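PDB 4G0O: protein argonaute 5 from Arabidopsis thaliana, which probably recognises the 5' nucleotide of small RNAs through its MID domain, the part crystallised, and so takes part in sorting RNAs for gene regulation. Local coordinates for residues Q29-Q34 against Q119-V124; V17-R22 against E60-A65. All coordinates share one frame; numbering follows the deposited sequence.

Contact 1: Q29-Q34 against Q119-V124; sequences QEFCKQ and QYMENV
A Met-aromatic contact between M121 and F31 joins helix 118-131 to helix 27-42 and serves as a worked example of how one flexible side chain can bridge two widely spaced helices. The short axes of 29-34 and 119-124 cross at -66° and come no closer than 11.4 Å, a gap that side chains must fill. M121 has the largest share in this. Its sulfur SD lies 5.3 Å from the centroid of the F31 ring, in an oblique position 57° off the ring normal. The chain then bends at its last torsion (chi3 110°), carrying the methyl on against helix 27-42. There M121 CE sits 3.4 Å from F31 CD2 and, more tightly still, 3.1 Å from the backbone carbonyl oxygen F31 O. A third neighbour of the methyl is the stem of Q34, one turn on, with Q34 CB 3.5 Å from M121 CE. The side chains of F31 and M121 run alongside one another, pointing opposite ways, so the methyl lies beside the ring. Beyond M121, F31 CE2 also reaches the rim of the Y120 ring, near that ring's plane, at 4.1 Å from Y120 CE2. With an alanine in place of M121, everything beyond CB would be missing, and F31 and Q34 would probably border a gap between the helices. C108 of strand 105-108 adjoins both F31 and Y120, while L35 extends the apolar seam to M121 and V124. Such helices packed beside a parallel sheet are typical of the Rossmann-like fold of Argonaute MID domains.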
ATOM      1  N   GLN A  29       1.318  -3.185  10.596  1.00 31.94           N
ATOM      2  CA  GLN A  29       2.760  -3.421  10.679  1.00 33.92           C
ATOM      3  C   GLN A  29       3.155  -4.791  10.163  1.00 34.62           C
ATOM      4  O   GLN A  29       4.087  -4.920   9.378  1.00 32.10           O
ATOM      5  CB  GLN A  29       3.243  -3.332  12.125  1.00 40.18           C
ATOM      6  CG  GLN A  29       3.766  -1.982  12.521  1.00 46.04           C
ATOM      7  CD  GLN A  29       4.995  -1.610  11.733  1.00 47.76           C
ATOM      8  OE1 GLN A  29       5.653  -2.476  11.147  1.00 50.21           O
ATOM      9  NE2 GLN A  29       5.312  -0.314  11.702  1.00 47.02           N
ATOM     10  N   GLU A  30       2.466  -5.815  10.647  1.00 31.02           N
ATOM     11  CA  GLU A  30       2.799  -7.184  10.281  1.00 35.60           C
ATOM     12  C   GLU A  30       2.573  -7.412   8.782  1.00 37.37           C
ATOM     13  O   GLU A  30       3.448  -7.949   8.089  1.00 33.19           O
ATOM     14  CB  GLU A  30       1.984  -8.166  11.128  1.00 35.53           C
ATOM     15  CG  GLU A  30       1.806  -9.551  10.509  1.00 37.42           C
ATOM     16  CD  GLU A  30       3.026 -10.451  10.669  1.00 43.21           C
ATOM     17  OE1 GLU A  30       4.078  -9.993  11.177  1.00 43.09           O
ATOM     18  OE2 GLU A  30       2.932 -11.631  10.275  1.00 46.20           O
ATOM     19  N   PHE A  31       1.411  -6.977   8.288  1.00 32.38           N
ATOM     20  CA  PHE A  31       1.069  -7.105   6.870  1.00 30.97           C
ATOM     21  C   PHE A  31       2.042  -6.375   5.948  1.00 31.81           C
ATOM     22  O   PHE A  31       2.442  -6.902   4.920  1.00 32.77           O
ATOM     23  CB  PHE A  31      -0.350  -6.604   6.590  1.00 31.52           C
ATOM     24  CG  PHE A  31      -0.652  -6.462   5.132  1.00 28.65           C
ATOM     25  CD1 PHE A  31      -0.642  -5.216   4.524  1.00 26.44           C
ATOM     26  CD2 PHE A  31      -0.916  -7.578   4.361  1.00 28.93           C
ATOM     27  CE1 PHE A  31      -0.904  -5.078   3.177  1.00 29.66           C
ATOM     28  CE2 PHE A  31      -1.178  -7.454   3.009  1.00 30.59           C
ATOM     29  CZ  PHE A  31      -1.177  -6.201   2.415  1.00 33.24           C
ATOM     30  N   CYS A  32       2.416  -5.156   6.307  1.00 28.50           N
ATOM     31  CA  CYS A  32       3.368  -4.419   5.494  1.00 29.69           C
ATOM     32  C   CYS A  32       4.751  -5.051   5.592  1.00 34.06           C
ATOM     33  O   CYS A  32       5.527  -4.995   4.641  1.00 31.55           O
ATOM     34  CB  CYS A  32       3.423  -2.945   5.895  1.00 26.89           C
ATOM     35  SG  CYS A  32       1.969  -1.985   5.406  1.00 24.32           S
ATOM     36  N   LYS A  33       5.060  -5.657   6.735  1.00 33.56           N
ATOM     37  CA  LYS A  33       6.379  -6.255   6.907  1.00 35.29           C
ATOM     38  C   LYS A  33       6.548  -7.434   5.949  1.00 31.47           C
ATOM     39  O   LYS A  33       7.577  -7.562   5.286  1.00 35.59           O
ATOM     40  CB  LYS A  33       6.622  -6.685   8.355  1.00 35.42           C
ATOM     41  CG  LYS A  33       7.959  -7.406   8.558  1.00 42.25           C
ATOM     42  CD  LYS A  33       8.330  -7.547  10.035  1.00 46.58           C
ATOM     43  CE  LYS A  33       9.034  -6.301  10.582  1.00 50.27           C
ATOM     44  NZ  LYS A  33       8.108  -5.161  10.867  1.00 50.48           N
ATOM     45  N   GLN A  34       5.525  -8.275   5.867  1.00 30.74           N
ATOM     46  CA  GLN A  34       5.545  -9.417   4.960  1.00 34.32           C
ATOM     47  C   GLN A  34       5.417  -9.011   3.486  1.00 34.83           C
ATOM     48  O   GLN A  34       6.101  -9.572   2.627  1.00 37.04           O
ATOM     49  CB  GLN A  34       4.463 -10.443   5.337  1.00 30.87           C
ATOM     50  CG  GLN A  34       4.795 -11.275   6.570  1.00 34.23           C
ATOM     51  CD  GLN A  34       3.655 -12.205   6.994  1.00 34.56           C
ATOM     52  OE1 GLN A  34       2.912 -12.744   6.161  1.00 30.98           O
ATOM     53  NE2 GLN A  34       3.519 -12.396   8.300  1.00 33.76           N
ATOM     54  N   GLN A 119      -0.093 -15.758  -1.559  1.00 30.78           N
ATOM     55  CA  GLN A 119      -0.406 -15.589  -2.974  1.00 35.56           C
ATOM     56  C   GLN A 119      -1.116 -14.255  -3.229  1.00 36.71           C
ATOM     57  O   GLN A 119      -1.024 -13.679  -4.320  1.00 32.77           O
ATOM     58  CB  GLN A 119      -1.256 -16.749  -3.496  1.00 36.45           C
ATOM     59  CG  GLN A 119      -1.681 -16.612  -4.960  1.00 45.76           C
ATOM     60  CD  GLN A 119      -0.500 -16.648  -5.948  1.00 53.19           C
ATOM     61  OE1 GLN A 119       0.293 -15.699  -6.039  1.00 48.04           O
ATOM     62  NE2 GLN A 119      -0.395 -17.740  -6.700  1.00 48.16           N
ATOM     63  N   TYR A 120      -1.831 -13.768  -2.221  1.00 34.57           N
ATOM     64  CA  TYR A 120      -2.459 -12.455  -2.316  1.00 30.86           C
ATOM     65  C   TYR A 120      -1.370 -11.389  -2.344  1.00 30.12           C
ATOM     66  O   TYR A 120      -1.395 -10.468  -3.167  1.00 27.83           O
ATOM     67  CB  TYR A 120      -3.410 -12.234  -1.137  1.00 31.90           C
ATOM     68  CG  TYR A 120      -3.906 -10.813  -0.962  1.00 31.27           C
ATOM     69  CD1 TYR A 120      -4.870 -10.283  -1.803  1.00 31.98           C
ATOM     70  CD2 TYR A 120      -3.440 -10.016   0.080  1.00 33.74           C
ATOM     71  CE1 TYR A 120      -5.353  -8.977  -1.625  1.00 35.87           C
ATOM     72  CE2 TYR A 120      -3.907  -8.713   0.266  1.00 32.44           C
ATOM     73  CZ  TYR A 120      -4.867  -8.199  -0.593  1.00 34.56           C
ATOM     74  OH  TYR A 120      -5.341  -6.906  -0.419  1.00 33.28           O
ATOM     75  N   MET A 121      -0.396 -11.541  -1.456  1.00 29.37           N
ATOM     76  CA  MET A 121       0.723 -10.617  -1.384  1.00 28.38           C
ATOM     77  C   MET A 121       1.660 -10.721  -2.593  1.00 32.66           C
ATOM     78  O   MET A 121       2.315  -9.740  -2.969  1.00 25.91           O
ATOM     79  CB  MET A 121       1.470 -10.813  -0.072  1.00 28.12           C
ATOM     80  CG  MET A 121       0.579 -10.497   1.149  1.00 31.94           C
ATOM     81  SD  MET A 121       1.353 -11.028   2.676  1.00 39.29           S
ATOM     82  CE  MET A 121       1.741  -9.481   3.402  1.00 35.98           C
ATOM     83  N   GLU A 122       1.730 -11.901  -3.200  1.00 28.92           N
ATOM     84  CA  GLU A 122       2.435 -12.027  -4.471  1.00 33.36           C
ATOM     85  C   GLU A 122       1.767 -11.125  -5.513  1.00 28.72           C
ATOM     86  O   GLU A 122       2.424 -10.299  -6.139  1.00 24.50           O
ATOM     87  CB  GLU A 122       2.464 -13.486  -4.941  1.00 31.02           C
ATOM     88  CG  GLU A 122       3.222 -13.686  -6.244  1.00 40.66           C
ATOM     89  CD  GLU A 122       3.613 -15.141  -6.505  1.00 44.20           C
ATOM     90  OE1 GLU A 122       3.588 -15.965  -5.555  1.00 43.20           O
ATOM     91  OE2 GLU A 122       3.948 -15.445  -7.670  1.00 44.78           O
ATOM     92  N   ASN A 123       0.451 -11.274  -5.662  1.00 31.50           N
ATOM     93  CA  ASN A 123      -0.355 -10.421  -6.548  1.00 32.84           C
ATOM     94  C   ASN A 123      -0.213  -8.917  -6.291  1.00 28.51           C
ATOM     95  O   ASN A 123       0.015  -8.139  -7.214  1.00 31.17           O
ATOM     96  CB  ASN A 123      -1.835 -10.801  -6.454  1.00 32.71           C
ATOM     97  CG  ASN A 123      -2.136 -12.113  -7.124  1.00 45.17           C
ATOM     98  OD1 ASN A 123      -2.177 -12.192  -8.352  1.00 56.14           O
ATOM     99  ND2 ASN A 123      -2.361 -13.156  -6.326  1.00 45.23           N
ATOM    100  N   VAL A 124      -0.372  -8.518  -5.036  1.00 25.02           N
ATOM    101  CA  VAL A 124      -0.194  -7.122  -4.643  1.00 25.94           C
ATOM    102  C   VAL A 124       1.213  -6.623  -4.947  1.00 25.13           C
ATOM    103  O   VAL A 124       1.385  -5.523  -5.478  1.00 28.54           O
ATOM    104  CB  VAL A 124      -0.520  -6.931  -3.149  1.00 26.14           C
ATOM    105  CG1 VAL A 124      -0.133  -5.527  -2.662  1.00 22.56           C
ATOM    106  CG2 VAL A 124      -1.993  -7.223  -2.912  1.00 26.80           C
TER

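Contact 2: V17-R22 against E60-A65; sequences VSFSTR and EHIEEA
The carbonyl oxygen H61 O accepts a 2.9 Å backbone hydrogen bond from A65 N, closing the first turn after the N-cap residue H61, and the same oxygen lies obliquely near the F19 ring. That turn illustrates how the start of a helix can receive an aromatic side chain from the residue just after a strand. F19 leaves the backbone with CG anti to its carbonyl carbon (chi1 -56°), which sends the ring toward helix 62-72. I62 runs nearly perpendicular to it, laying its CG1 over one face: a CH-pi contact in which I62 CG1 stands 3.8 Å from the centroid of the F19 ring, only 14° off the normal. The ring's leading corner reaches the backbone as well, with F19 CE2 3.8 Å from I62 CA. One helical turn on, the methyl A65 CB meets the ring near its plane, 4.0 Å from F19 CE2. V81, I93 and L66 also touch F19, making it part of a buried apolar cluster. Beside it the chain turns off the strand through an ST turn, S20 N donating to S18 OG at 3.2 Å, and D85 holds S20 OG and T21 N. Polar bonds shape the turn and the helix start, whereas the side chains that meet between them are apolar, so their union depends on the close fit of a flat ring against a methylene and a methyl group.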
ATOM      1  N   VAL A  17      -1.617   3.610   5.658  1.00 22.31           N
ATOM      2  CA  VAL A  17      -2.778   4.171   6.338  1.00 26.95           C
ATOM      3  C   VAL A  17      -3.846   3.125   6.444  1.00 26.68           C
ATOM      4  O   VAL A  17      -4.097   2.375   5.490  1.00 25.47           O
ATOM      5  CB  VAL A  17      -3.391   5.343   5.564  1.00 29.94           C
ATOM      6  CG1 VAL A  17      -4.338   6.140   6.451  1.00 30.94           C
ATOM      7  CG2 VAL A  17      -2.320   6.223   5.085  1.00 31.31           C
ATOM      8  N   SER A  18      -4.499   3.091   7.598  1.00 22.77           N
ATOM      9  CA  SER A  18      -5.597   2.171   7.804  1.00 26.21           C
ATOM     10  C   SER A  18      -6.886   2.891   8.167  1.00 26.47           C
ATOM     11  O   SER A  18      -6.937   3.653   9.134  1.00 22.61           O
ATOM     12  CB  SER A  18      -5.245   1.165   8.898  1.00 26.18           C
ATOM     13  OG  SER A  18      -6.399   0.440   9.261  1.00 28.82           O
ATOM     14  N   PHE A  19      -7.926   2.635   7.386  1.00 22.94           N
ATOM     15  CA  PHE A  19      -9.256   3.115   7.710  1.00 26.67           C
ATOM     16  C   PHE A  19     -10.121   1.982   8.266  1.00 28.38           C
ATOM     17  O   PHE A  19     -11.341   2.095   8.345  1.00 31.21           O
ATOM     18  CB  PHE A  19      -9.914   3.738   6.483  1.00 24.08           C
ATOM     19  CG  PHE A  19      -9.101   4.846   5.858  1.00 24.24           C
ATOM     20  CD1 PHE A  19      -8.458   4.657   4.639  1.00 23.40           C
ATOM     21  CD2 PHE A  19      -8.958   6.062   6.503  1.00 23.87           C
ATOM     22  CE1 PHE A  19      -7.714   5.675   4.070  1.00 24.21           C
ATOM     23  CE2 PHE A  19      -8.203   7.078   5.945  1.00 24.35           C
ATOM     24  CZ  PHE A  19      -7.582   6.886   4.722  1.00 23.22           C
ATOM     25  N   SER A  20      -9.491   0.880   8.637  1.00 28.53           N
ATOM     26  CA  SER A  20     -10.237  -0.247   9.186  1.00 28.61           C
ATOM     27  C   SER A  20     -10.292  -0.166  10.696  1.00 27.30           C
ATOM     28  O   SER A  20      -9.298   0.134  11.353  1.00 28.29           O
ATOM     29  CB  SER A  20      -9.611  -1.574   8.794  1.00 29.20           C
ATOM     30  OG  SER A  20     -10.224  -2.630   9.524  1.00 24.72           O
ATOM     31  N   THR A  21     -11.463  -0.452  11.242  1.00 27.88           N
ATOM     32  CA  THR A  21     -11.662  -0.428  12.678  1.00 36.22           C
ATOM     33  C   THR A  21     -11.538  -1.838  13.269  1.00 39.59           C
ATOM     34  O   THR A  21     -11.183  -2.038  14.447  1.00 38.75           O
ATOM     35  CB  THR A  21     -13.049   0.126  12.984  1.00 35.76           C
ATOM     36  OG1 THR A  21     -13.125   1.489  12.535  1.00 43.72           O
ATOM     37  CG2 THR A  21     -13.329   0.058  14.461  1.00 44.21           C
ATOM     38  N   ARG A  22     -11.815  -2.816  12.424  1.00 34.05           N
ATOM     39  CA  ARG A  22     -12.004  -4.177  12.881  1.00 36.69           C
ATOM     40  C   ARG A  22     -10.699  -4.872  13.248  1.00 34.57           C
ATOM     41  O   ARG A  22     -10.652  -5.667  14.184  1.00 41.70           O
ATOM     42  CB  ARG A  22     -12.718  -4.974  11.800  1.00 34.67           C
ATOM     43  CG  ARG A  22     -13.865  -5.770  12.334  1.00 46.12           C
ATOM     44  CD  ARG A  22     -15.117  -4.918  12.455  1.00 46.61           C
ATOM     45  NE  ARG A  22     -15.954  -5.060  11.266  1.00 55.70           N
ATOM     46  CZ  ARG A  22     -16.690  -6.138  10.994  1.00 59.64           C
ATOM     47  NH1 ARG A  22     -16.698  -7.176  11.830  1.00 58.40           N
ATOM     48  NH2 ARG A  22     -17.418  -6.178   9.884  1.00 59.53           N
ATOM     49  N   GLU A  60     -14.284   8.217   8.535  1.00 31.44           N
ATOM     50  CA  GLU A  60     -14.806   9.562   8.278  1.00 33.86           C
ATOM     51  C   GLU A  60     -13.685  10.596   8.167  1.00 30.08           C
ATOM     52  O   GLU A  60     -13.925  11.746   7.802  1.00 37.93           O
ATOM     53  CB  GLU A  60     -15.867   9.997   9.313  1.00 35.16           C
ATOM     54  CG  GLU A  60     -15.785   9.340  10.693  1.00 37.84           C
ATOM     55  CD  GLU A  60     -16.300   7.900  10.721  1.00 37.67           C
ATOM     56  OE1 GLU A  60     -15.470   6.993  10.910  1.00 31.52           O
ATOM     57  OE2 GLU A  60     -17.521   7.679  10.564  1.00 36.23           O
ATOM     58  N   HIS A  61     -12.466  10.178   8.480  1.00 29.27           N
ATOM     59  CA  HIS A  61     -11.302  11.052   8.379  1.00 33.04           C
ATOM     60  C   HIS A  61     -10.493  10.835   7.088  1.00 28.99           C
ATOM     61  O   HIS A  61      -9.292  11.121   7.065  1.00 28.83           O
ATOM     62  CB  HIS A  61     -10.371  10.828   9.575  1.00 31.66           C
ATOM     63  CG  HIS A  61     -10.845  11.452  10.848  1.00 40.74           C
ATOM     64  ND1 HIS A  61     -10.153  12.468  11.480  1.00 42.84           N
ATOM     65  CD2 HIS A  61     -11.931  11.206  11.617  1.00 40.08           C
ATOM     66  CE1 HIS A  61     -10.802  12.822  12.574  1.00 41.03           C
ATOM     67  NE2 HIS A  61     -11.880  12.064  12.684  1.00 40.01           N
ATOM     68  N   ILE A  62     -11.128  10.330   6.032  1.00 30.02           N
ATOM     69  CA  ILE A  62     -10.398   9.982   4.791  1.00 29.87           C
ATOM     70  C   ILE A  62      -9.776  11.220   4.128  1.00 30.95           C
ATOM     71  O   ILE A  62      -8.577  11.265   3.867  1.00 28.95           O
ATOM     72  CB  ILE A  62     -11.308   9.225   3.779  1.00 29.75           C
ATOM     73  CG1 ILE A  62     -11.481   7.763   4.203  1.00 28.71           C
ATOM     74  CG2 ILE A  62     -10.739   9.273   2.363  1.00 27.83           C
ATOM     75  CD1 ILE A  62     -12.662   7.078   3.560  1.00 21.40           C
ATOM     76  N   GLU A  63     -10.597  12.232   3.875  1.00 29.12           N
ATOM     77  CA  GLU A  63     -10.113  13.453   3.241  0.81 31.56           C
ATOM     78  C   GLU A  63      -8.970  14.067   4.060  1.00 30.75           C
ATOM     79  O   GLU A  63      -7.910  14.361   3.516  1.00 27.78           O
ATOM     80  CB  GLU A  63     -11.263  14.452   3.032  0.75 31.39           C
ATOM     81  CG  GLU A  63     -12.403  13.960   2.112  1.00 30.56           C
ATOM     82  CD  GLU A  63     -13.471  13.124   2.831  0.54 35.58           C
ATOM     83  OE1 GLU A  63     -14.611  13.053   2.323  0.86 41.72           O
ATOM     84  OE2 GLU A  63     -13.187  12.524   3.892  0.82 34.45           O
ATOM     85  N   GLU A  64      -9.189  14.208   5.371  1.00 33.46           N
ATOM     86  CA  GLU A  64      -8.200  14.751   6.318  1.00 35.19           C
ATOM     87  C   GLU A  64      -6.872  13.987   6.359  1.00 29.23           C
ATOM     88  O   GLU A  64      -5.804  14.595   6.279  1.00 26.02           O
ATOM     89  CB  GLU A  64      -8.788  14.795   7.747  1.00 36.45           C
ATOM     90  CG  GLU A  64      -7.864  15.417   8.807  1.00 41.76           C
ATOM     91  CD  GLU A  64      -7.503  14.481   9.977  1.00 48.32           C
ATOM     92  OE1 GLU A  64      -7.054  13.334   9.725  1.00 39.54           O
ATOM     93  OE2 GLU A  64      -7.656  14.911  11.159  1.00 48.87           O
ATOM     94  N   ALA A  65      -6.948  12.663   6.526  1.00 30.34           N
ATOM     95  CA  ALA A  65      -5.758  11.813   6.657  1.00 25.73           C
ATOM     96  C   ALA A  65      -4.911  11.837   5.397  1.00 22.04           C
ATOM     97  O   ALA A  65      -3.701  12.002   5.455  1.00 24.25           O
ATOM     98  CB  ALA A  65      -6.162  10.377   6.968  1.00 26.57           C
TER

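Contacts 1 and 2 lie about 20 Å apart between centres and do not touch, yet strand 7-18, used by contact 2, is followed in the chain, after a loop, by helix 27-42, used by contact 1. Each joins a different pair of elements: two helices in contact 1, the exit of a strand and a helix start in contact 2. Contact 1 is partly buried and the nearer to the middle of the chain; contact 2 is buried although farther from it. Both involve a phenylalanine, and in neither do hydrogen bonds link the two segments, but a pliant thioether spans the space between the helices in contact 1, whereas compact aliphatic groups fit the ring in contact 2.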